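Long-range contacts in nidogen-1 (Mus musculus, PDB 1GL4), which is tightly associated with laminin in basement membranes, also binds collagen IV and perlecan, and probably acts in cell-matrix interactions: residues Lys55-Arg59 with Val69-Asn73; Leu102-Ile108 with Ile266-Ala270; Pro178-His184 with Tyr207-Asp213. All blocks are in the same frame, centred on the assembly; numbering follows the deposited sequence.

Interaction 1 of 3, residues Lys55-Arg59 with Val69-Asn73; sequences KVKGR and VVFEN
A beta hairpin of the G2 beta-barrel, strand 49-62 followed by strand 69-81, pairs Gly-58 with Phe-71 as an antiparallel hydrogen-bonded pair. Gly-58 N gives its hydrogen to Phe-71 O at 2.8 Å, in the carbonyl plane, and Phe-71 N returns a bond to Gly-58 O at 3.1 Å. Arg-59 and Val-70 form the next, non-hydrogen-bonded pair. The Phe-71 ring is swung back over its partner: with CG between the backbone N and the carbonyl carbon (chi1 55°), one face covers Gly-58, whose CA makes a CH-pi contact 4.1 Å from the ring centroid. Glycine suits this place because a CB would run into Phe-71 CZ. Val-56 CG1 meets the edge of the same ring, 3.9 Å from Phe-71 CE1, so an apolar branch continues the buried patch. On the face of Arg-59 and Val-70, a water accepts from Lys-57 NZ and donates to Glu-72 OE2, bridging atoms 5.1 Å apart. Where the chain turns a corner at Asn-73, Lys-55 runs alongside that side chain. Lys-55 NZ, which also forms a salt bridge with Asp-75, reaches Asn-73 OD1 at 2.8 Å from above the carbonyl plane, 54° out of it.

Interaction 2 of 3, residues Leu102-Ile108 with Ile266-Ala270; sequences LLPLAPI and ILRYA
Leu-267, an inward-facing residue of strand 266-276 in the G2 barrel, meets the turn at Leu-102 and Leu-103 with its two methyl branches. CG lies opposite the backbone N about the CA-CB bond (chi1 -178°), and the fork divides the work: Leu-267 CD1 touches Leu-103 CD2 at 4.1 Å, while CD2 packs on CB and CD1 of Leu-102, whose side chain it crosses at about a right angle. A branched leucine can thus serve both neighbours in an apolar interior. Arg-268, which is involved in perlecan binding, points the other way and hydrogen-bonds to the backbone of another protein chain. Tyr-269 turns inward again and dominates the contact. One face of its ring carries Ala-106 CA, a CH-pi contact 3.9 Å from the centroid; the small alanine lets the backbone come this close. Ile-108 CB lies 3.9 Å from Tyr-269 CE1. The buried Tyr-269 OH donates to Leu-102 O at 2.8 Å, 47° out of the carbonyl plane. On the opposite face of that plane Leu-105 N closes the type I turn 102-105, so two donors grip one oxygen. The turn leads into helix 107-115 inside the barrel, while strand 266-276 runs between strands 86-92 and 248-261; Tyr-269 and Ala-106 both pack on Val-258 of the latter.

Interaction 3 of 3, residues Pro178-His184 with Tyr207-Asp213; sequences PYGASVH and YTVMEPD
Ser-182 and Met-210, like His-184 and Thr-208, form antiparallel hydrogen-bonded pairs, with Val-183 and Val-209 as the non-hydrogen-bonded pair between them; the segments 182-184 and 207-210 run at 153° to each other. Four backbone bonds hold the ladder, from Ser-182 N to Met-210 O at 3.0 Å through to Thr-208 N to His-184 O, the straightest at 176°. The face bearing Val-183 and Val-209 is apolar, their CG2 atoms 4.3 Å apart, and beta-branched valines fit the extended backbone there. Val-183 CG1 also approaches the Tyr-207 ring obliquely. On the other face, Ser-182 OG, tucked over its own main chain (chi1 54°), comes within 3.3 Å of Met-210 CB, and a water joins this hydroxyl to Glu-211 O. Past the ladder, the type II turn 178-181 packs against Pro-212. Pro-212 CG lies 3.3 Å from Tyr-179 O and its CD meets Ala-181 CB, a methyl small enough for the close backbones. Gly-180 takes the positive phi of the turn's third position, and a second water bridges Gly-180 O, 2.6 Å away, to Asp-213 N. Glu-211 OE2 passes near Pro-178 CG but is hydrogen-bonded to His-221. The whole is the open end of a long antiparallel beta hairpin, 182-195 with 198-210, in the wall of the nidogen G2 barrel.

In the fold
From the N terminus, interaction 1 comes first: it closes a short loop between residues 59 and 69 and is complete before the others begin. Interaction 2 opens at 102-108 and is not closed until strand 266-276, near the C-terminal end of the barrel. Within that long excursion interaction 3 forms entirely, joining the ends of the hairpin around residues 182-210. Interactions 2 and 3 touch: Leu-103 CB packs on Val-183 CG2 and Pro-104 CG on Tyr-207 CE1, each at 3.7 Å, so segment 102-108 packs on both strand 266-276 and the hairpin of interaction 3. Interaction 1 stands apart, its centre about 15 Å from that of interaction 2, with strand 86-92 linking strands 69-81 and 266-276.

Interaction 1 of 3, residues Lys55-Arg59 with Val69-Asn73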
loop_
_atom_site.group_PDB
_atom_site.type_symbol
_atom_site.label_atom_id
_atom_site.label_comp_id
_atom_site.label_asym_id
_atom_site.label_seq_id
_atom_site.Cartn_x
_atom_site.Cartn_y
_atom_site.Cartn_z
ATOM N N LYS A 55 10.608 6.903 6.965
ATOM C CA LYS A 55 10.697 6.685 8.402
ATOM C C LYS A 55 9.346 6.901 9.077
ATOM O O LYS A 55 8.477 7.606 8.553
ATOM C CB LYS A 55 11.725 7.638 9.015
ATOM C CG LYS A 55 13.167 7.345 8.634
ATOM C CD LYS A 55 13.645 6.025 9.227
ATOM C CE LYS A 55 15.137 5.824 8.973
ATOM N NZ LYS A 55 15.648 4.558 9.579
ATOM N N VAL A 56 9.181 6.289 10.246
ATOM C CA VAL A 56 7.947 6.408 11.006
ATOM C C VAL A 56 8.248 6.726 12.466
ATOM O O VAL A 56 9.085 6.069 13.090
ATOM C CB VAL A 56 7.130 5.096 10.983
ATOM C CG1 VAL A 56 5.846 5.285 11.773
ATOM C CG2 VAL A 56 6.830 4.676 9.541
ATOM N N LYS A 57 7.574 7.738 13.004
ATOM C CA LYS A 57 7.752 8.097 14.408
ATOM C C LYS A 57 6.367 8.218 15.019
ATOM O O LYS A 57 5.425 8.670 14.362
ATOM C CB LYS A 57 8.505 9.428 14.567
ATOM C CG LYS A 57 7.680 10.662 14.246
ATOM C CD LYS A 57 8.348 11.955 14.737
ATOM C CE LYS A 57 9.655 12.255 14.013
ATOM N NZ LYS A 57 10.205 13.598 14.400
ATOM N N GLY A 58 6.238 7.807 16.274
ATOM C CA GLY A 58 4.948 7.886 16.926
ATOM C C GLY A 58 4.997 8.137 18.423
ATOM O O GLY A 58 6.006 7.890 19.084
ATOM N N ARG A 59 3.886 8.652 18.937
ATOM C CA ARG A 59 3.692 8.944 20.356
ATOM C C ARG A 59 2.241 8.513 20.541
ATOM O O ARG A 59 1.317 9.297 20.317
ATOM C CB ARG A 59 3.843 10.448 20.618
ATOM C CG ARG A 59 3.621 10.874 22.065
ATOM C CD ARG A 59 3.655 12.394 22.188
ATOM N NE ARG A 59 3.243 12.865 23.511
ATOM C CZ ARG A 59 3.962 12.717 24.619
ATOM N NH1 ARG A 59 5.140 12.108 24.570
ATOM N NH2 ARG A 59 3.502 13.177 25.776
ATOM N N VAL A 69 3.534 5.184 24.267
ATOM C CA VAL A 69 4.607 4.364 23.723
ATOM C C VAL A 69 5.216 5.282 22.666
ATOM O O VAL A 69 4.498 5.839 21.833
ATOM C CB VAL A 69 4.071 3.089 23.044
ATOM C CG1 VAL A 69 5.218 2.325 22.378
ATOM C CG2 VAL A 69 3.371 2.209 24.077
ATOM N N VAL A 70 6.530 5.451 22.711
ATOM C CA VAL A 70 7.207 6.330 21.774
ATOM C C VAL A 70 8.243 5.595 20.945
ATOM O O VAL A 70 9.033 4.816 21.472
ATOM C CB VAL A 70 7.915 7.489 22.524
ATOM C CG1 VAL A 70 8.593 8.428 21.534
ATOM C CG2 VAL A 70 6.905 8.252 23.370
ATOM N N PHE A 71 8.225 5.824 19.640
ATOM C CA PHE A 71 9.209 5.202 18.775
ATOM C C PHE A 71 9.595 6.152 17.652
ATOM O O PHE A 71 8.761 6.872 17.107
ATOM C CB PHE A 71 8.703 3.857 18.234
ATOM C CG PHE A 71 7.384 3.931 17.517
ATOM C CD1 PHE A 71 7.328 4.234 16.161
ATOM C CD2 PHE A 71 6.197 3.667 18.193
ATOM C CE1 PHE A 71 6.108 4.269 15.485
ATOM C CE2 PHE A 71 4.970 3.702 17.527
ATOM C CZ PHE A 71 4.928 4.003 16.169
ATOM N N GLU A 72 10.882 6.175 17.344
ATOM C CA GLU A 72 11.406 7.033 16.297
ATOM C C GLU A 72 12.389 6.226 15.461
ATOM O O GLU A 72 12.939 5.226 15.926
ATOM C CB GLU A 72 12.095 8.250 16.924
ATOM C CG GLU A 72 11.139 9.123 17.739
ATOM C CD GLU A 72 11.852 10.032 18.725
ATOM O OE1 GLU A 72 12.606 9.511 19.575
ATOM O OE2 GLU A 72 11.650 11.264 18.657
ATOM N N ASN A 73 12.585 6.650 14.220
ATOM C CA ASN A 73 13.504 5.979 13.310
ATOM C C ASN A 73 13.049 4.582 12.880
ATOM O O ASN A 73 13.871 3.752 12.488
ATOM C CB ASN A 73 14.900 5.897 13.936
ATOM C CG ASN A 73 15.950 5.431 12.948
ATOM O OD1 ASN A 73 16.171 6.068 11.914
ATOM N ND2 ASN A 73 16.603 4.317 13.258
HETATM O O HOH W 1 10.465 13.634 17.260
#

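Interaction 2 of 3, residues Leu102-Ile108 with Ile266-Ala270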
loop_
_atom_site.group_PDB
_atom_site.type_symbol
_atom_site.label_atom_id
_atom_site.label_comp_id
_atom_site.label_asym_id
_atom_site.label_seq_id
_atom_site.Cartn_x
_atom_site.Cartn_y
_atom_site.Cartn_z
ATOM N N LEU A 102 -2.296 -1.531 16.711
ATOM C CA LEU A 102 -2.246 -0.781 15.454
ATOM C C LEU A 102 -2.803 -1.614 14.291
ATOM O O LEU A 102 -2.951 -1.117 13.169
ATOM C CB LEU A 102 -0.805 -0.371 15.130
ATOM C CG LEU A 102 -0.081 0.549 16.121
ATOM C CD1 LEU A 102 1.358 0.739 15.675
ATOM C CD2 LEU A 102 -0.798 1.885 16.210
ATOM N N LEU A 103 -3.123 -2.877 14.565
ATOM C CA LEU A 103 -3.637 -3.779 13.531
ATOM C C LEU A 103 -4.816 -3.274 12.701
ATOM O O LEU A 103 -4.880 -3.523 11.498
ATOM C CB LEU A 103 -3.991 -5.141 14.143
ATOM C CG LEU A 103 -2.796 -6.064 14.426
ATOM C CD1 LEU A 103 -3.259 -7.317 15.152
ATOM C CD2 LEU A 103 -2.114 -6.430 13.108
ATOM N N PRO A 104 -5.771 -2.566 13.322
ATOM C CA PRO A 104 -6.912 -2.079 12.538
ATOM C C PRO A 104 -6.576 -0.925 11.590
ATOM O O PRO A 104 -7.354 -0.614 10.690
ATOM C CB PRO A 104 -7.912 -1.629 13.611
ATOM C CG PRO A 104 -7.503 -2.402 14.838
ATOM C CD PRO A 104 -6.000 -2.362 14.760
ATOM N N LEU A 105 -5.416 -0.307 11.786
ATOM C CA LEU A 105 -5.018 0.857 10.990
ATOM C C LEU A 105 -4.392 0.607 9.618
ATOM O O LEU A 105 -3.391 1.233 9.261
ATOM C CB LEU A 105 -4.080 1.733 11.823
ATOM C CG LEU A 105 -4.586 2.035 13.240
ATOM C CD1 LEU A 105 -3.540 2.835 14.005
ATOM C CD2 LEU A 105 -5.895 2.797 13.164
ATOM N N ALA A 106 -5.002 -0.279 8.840
ATOM C CA ALA A 106 -4.513 -0.590 7.505
ATOM C C ALA A 106 -4.333 0.656 6.624
ATOM O O ALA A 106 -3.464 0.676 5.752
ATOM C CB ALA A 106 -5.457 -1.574 6.827
ATOM N N PRO A 107 -5.168 1.700 6.819
ATOM C CA PRO A 107 -5.037 2.917 6.009
ATOM C C PRO A 107 -3.664 3.592 6.092
ATOM O O PRO A 107 -3.361 4.492 5.305
ATOM C CB PRO A 107 -6.158 3.806 6.540
ATOM C CG PRO A 107 -7.224 2.808 6.867
ATOM C CD PRO A 107 -6.431 1.727 7.583
ATOM N N ILE A 108 -2.839 3.175 7.051
ATOM C CA ILE A 108 -1.496 3.732 7.160
ATOM C C ILE A 108 -0.779 3.352 5.865
ATOM O O ILE A 108 -0.059 4.159 5.279
ATOM C CB ILE A 108 -0.729 3.151 8.377
ATOM C CG1 ILE A 108 -1.228 3.804 9.667
ATOM C CG2 ILE A 108 0.770 3.383 8.219
ATOM C CD1 ILE A 108 -0.601 3.215 10.928
ATOM N N ILE A 266 7.426 -6.834 13.470
ATOM C CA ILE A 266 7.073 -6.206 12.212
ATOM C C ILE A 266 5.571 -6.162 11.999
ATOM O O ILE A 266 4.861 -7.130 12.266
ATOM C CB ILE A 266 7.750 -6.950 11.037
ATOM C CG1 ILE A 266 7.327 -6.331 9.706
ATOM C CG2 ILE A 266 7.402 -8.430 11.093
ATOM C CD1 ILE A 266 8.118 -6.859 8.522
ATOM N N LEU A 267 5.096 -5.012 11.532
ATOM C CA LEU A 267 3.684 -4.792 11.258
ATOM C C LEU A 267 3.513 -4.856 9.737
ATOM O O LEU A 267 4.248 -4.191 9.004
ATOM C CB LEU A 267 3.289 -3.411 11.793
ATOM C CG LEU A 267 1.863 -2.878 11.723
ATOM C CD1 LEU A 267 0.911 -3.736 12.554
ATOM C CD2 LEU A 267 1.872 -1.440 12.242
ATOM N N ARG A 268 2.554 -5.654 9.269
ATOM C CA ARG A 268 2.311 -5.812 7.833
ATOM C C ARG A 268 0.871 -5.500 7.405
ATOM O O ARG A 268 -0.091 -5.902 8.068
ATOM C CB ARG A 268 2.672 -7.243 7.401
ATOM C CG ARG A 268 4.139 -7.634 7.632
ATOM C CD ARG A 268 4.396 -9.095 7.256
ATOM N NE ARG A 268 5.805 -9.475 7.377
ATOM C CZ ARG A 268 6.774 -9.029 6.578
ATOM N NH1 ARG A 268 6.492 -8.184 5.595
ATOM N NH2 ARG A 268 8.028 -9.426 6.760
ATOM N N TYR A 269 0.739 -4.774 6.294
ATOM C CA TYR A 269 -0.565 -4.402 5.738
ATOM C C TYR A 269 -0.570 -4.713 4.238
ATOM O O TYR A 269 0.393 -4.395 3.538
ATOM C CB TYR A 269 -0.821 -2.895 5.897
ATOM C CG TYR A 269 -0.864 -2.359 7.310
ATOM C CD1 TYR A 269 -0.148 -1.210 7.649
ATOM C CD2 TYR A 269 -1.683 -2.935 8.285
ATOM C CE1 TYR A 269 -0.248 -0.637 8.916
ATOM C CE2 TYR A 269 -1.793 -2.364 9.563
ATOM C CZ TYR A 269 -1.076 -1.216 9.864
ATOM O OH TYR A 269 -1.191 -0.618 11.098
ATOM N N ALA A 270 -1.642 -5.326 3.740
ATOM C CA ALA A 270 -1.738 -5.622 2.313
ATOM C C ALA A 270 -3.173 -5.438 1.832
ATOM O O ALA A 270 -4.116 -5.825 2.521
ATOM C CB ALA A 270 -1.270 -7.050 2.031
#

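Interaction 3 of 3, residues Pro178-His184 with Tyr207-Asp213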
loop_
_atom_site.group_PDB
_atom_site.type_symbol
_atom_site.label_atom_id
_atom_site.label_comp_id
_atom_site.label_asym_id
_atom_site.label_seq_id
_atom_site.Cartn_x
_atom_site.Cartn_y
_atom_site.Cartn_z
ATOM N N PRO A 178 -5.883 -7.043 22.746
ATOM C CA PRO A 178 -5.177 -8.092 23.494
ATOM C C PRO A 178 -3.935 -8.634 22.792
ATOM O O PRO A 178 -3.929 -8.809 21.580
ATOM C CB PRO A 178 -6.241 -9.178 23.660
ATOM C CG PRO A 178 -7.526 -8.391 23.700
ATOM C CD PRO A 178 -7.308 -7.383 22.587
ATOM N N TYR A 179 -2.886 -8.897 23.564
ATOM C CA TYR A 179 -1.655 -9.453 23.013
ATOM C C TYR A 179 -1.977 -10.788 22.337
ATOM O O TYR A 179 -2.658 -11.640 22.918
ATOM C CB TYR A 179 -0.628 -9.691 24.132
ATOM C CG TYR A 179 0.237 -8.497 24.496
ATOM C CD1 TYR A 179 -0.216 -7.188 24.312
ATOM C CD2 TYR A 179 1.502 -8.681 25.058
ATOM C CE1 TYR A 179 0.571 -6.091 24.681
ATOM C CE2 TYR A 179 2.294 -7.594 25.431
ATOM C CZ TYR A 179 1.823 -6.303 25.240
ATOM O OH TYR A 179 2.602 -5.232 25.613
ATOM N N GLY A 180 -1.501 -10.960 21.108
ATOM C CA GLY A 180 -1.732 -12.205 20.398
ATOM C C GLY A 180 -3.032 -12.304 19.623
ATOM O O GLY A 180 -3.287 -13.313 18.968
ATOM N N ALA A 181 -3.859 -11.267 19.693
ATOM C CA ALA A 181 -5.124 -11.263 18.973
ATOM C C ALA A 181 -4.874 -10.927 17.503
ATOM O O ALA A 181 -3.789 -10.459 17.140
ATOM C CB ALA A 181 -6.074 -10.240 19.598
ATOM N N SER A 182 -5.868 -11.182 16.658
ATOM C CA SER A 182 -5.763 -10.885 15.232
ATOM C C SER A 182 -6.946 -10.003 14.826
ATOM O O SER A 182 -7.914 -9.882 15.579
ATOM C CB SER A 182 -5.754 -12.185 14.418
ATOM O OG SER A 182 -6.879 -12.990 14.727
ATOM N N VAL A 183 -6.868 -9.393 13.644
ATOM C CA VAL A 183 -7.923 -8.500 13.158
ATOM C C VAL A 183 -8.332 -8.785 11.707
ATOM O O VAL A 183 -7.494 -9.127 10.871
ATOM C CB VAL A 183 -7.456 -7.017 13.269
ATOM C CG1 VAL A 183 -8.410 -6.104 12.531
ATOM C CG2 VAL A 183 -7.365 -6.609 14.733
ATOM N N HIS A 184 -9.620 -8.637 11.409
ATOM C CA HIS A 184 -10.123 -8.865 10.054
ATOM C C HIS A 184 -10.937 -7.689 9.515
ATOM O O HIS A 184 -11.802 -7.144 10.205
ATOM C CB HIS A 184 -10.992 -10.123 9.997
ATOM C CG HIS A 184 -11.571 -10.385 8.640
ATOM N ND1 HIS A 184 -10.789 -10.635 7.531
ATOM C CD2 HIS A 184 -12.854 -10.413 8.206
ATOM C CE1 HIS A 184 -11.564 -10.806 6.475
ATOM N NE2 HIS A 184 -12.822 -10.676 6.857
ATOM N N TYR A 207 -14.548 -3.323 11.913
ATOM C CA TYR A 207 -13.480 -4.308 11.834
ATOM C C TYR A 207 -13.729 -5.333 12.934
ATOM O O TYR A 207 -14.379 -5.034 13.943
ATOM C CB TYR A 207 -12.108 -3.636 11.994
ATOM C CG TYR A 207 -11.909 -2.872 13.286
ATOM C CD1 TYR A 207 -11.332 -3.483 14.395
ATOM C CD2 TYR A 207 -12.307 -1.540 13.401
ATOM C CE1 TYR A 207 -11.155 -2.789 15.592
ATOM C CE2 TYR A 207 -12.142 -0.838 14.597
ATOM C CZ TYR A 207 -11.568 -1.469 15.686
ATOM O OH TYR A 207 -11.438 -0.801 16.882
ATOM N N THR A 208 -13.237 -6.546 12.731
ATOM C CA THR A 208 -13.446 -7.609 13.702
ATOM C C THR A 208 -12.174 -8.010 14.424
ATOM O O THR A 208 -11.123 -8.145 13.803
ATOM C CB THR A 208 -14.017 -8.861 13.019
ATOM O OG1 THR A 208 -15.266 -8.537 12.404
ATOM C CG2 THR A 208 -14.233 -9.989 14.042
ATOM N N VAL A 209 -12.282 -8.198 15.739
ATOM C CA VAL A 209 -11.148 -8.617 16.559
ATOM C C VAL A 209 -11.329 -10.067 17.012
ATOM O O VAL A 209 -12.309 -10.401 17.682
ATOM C CB VAL A 209 -10.995 -7.741 17.824
ATOM C CG1 VAL A 209 -9.840 -8.255 18.673
ATOM C CG2 VAL A 209 -10.755 -6.288 17.435
ATOM N N MET A 210 -10.387 -10.926 16.633
ATOM C CA MET A 210 -10.422 -12.332 17.023
ATOM C C MET A 210 -9.471 -12.525 18.208
ATOM O O MET A 210 -8.301 -12.134 18.146
ATOM C CB MET A 210 -9.994 -13.222 15.857
ATOM C CG MET A 210 -10.911 -13.151 14.647
ATOM S SD MET A 210 -10.357 -14.245 13.310
ATOM C CE MET A 210 -11.060 -15.818 13.860
ATOM N N GLU A 211 -9.982 -13.120 19.281
ATOM C CA GLU A 211 -9.205 -13.357 20.499
ATOM C C GLU A 211 -8.009 -14.294 20.293
ATOM O O GLU A 211 -8.013 -15.123 19.386
ATOM C CB GLU A 211 -10.125 -13.909 21.592
ATOM C CG GLU A 211 -11.154 -12.904 22.101
ATOM C CD GLU A 211 -10.532 -11.831 22.987
ATOM O OE1 GLU A 211 -9.816 -12.204 23.939
ATOM O OE2 GLU A 211 -10.758 -10.622 22.741
ATOM N N PRO A 212 -6.972 -14.169 21.146
ATOM C CA PRO A 212 -5.746 -14.976 21.095
ATOM C C PRO A 212 -5.995 -16.448 20.796
ATOM O O PRO A 212 -6.798 -17.100 21.461
ATOM C CB PRO A 212 -5.135 -14.762 22.475
ATOM C CG PRO A 212 -5.507 -13.356 22.771
ATOM C CD PRO A 212 -6.960 -13.292 22.331
ATOM N N ASP A 213 -5.293 -16.959 19.790
ATOM C CA ASP A 213 -5.435 -18.347 19.372
ATOM C C ASP A 213 -4.872 -19.331 20.396
ATOM O O ASP A 213 -3.765 -19.849 20.236
ATOM C CB ASP A 213 -4.753 -18.547 18.017
ATOM C CG ASP A 213 -4.834 -19.978 17.529
ATOM O OD1 ASP A 213 -5.953 -20.537 17.496
ATOM O OD2 ASP A 213 -3.778 -20.543 17.174
HETATM O O HOH W 2 -2.472 -15.744 19.199
HETATM O O HOH W 3 -6.187 -14.707 16.794
#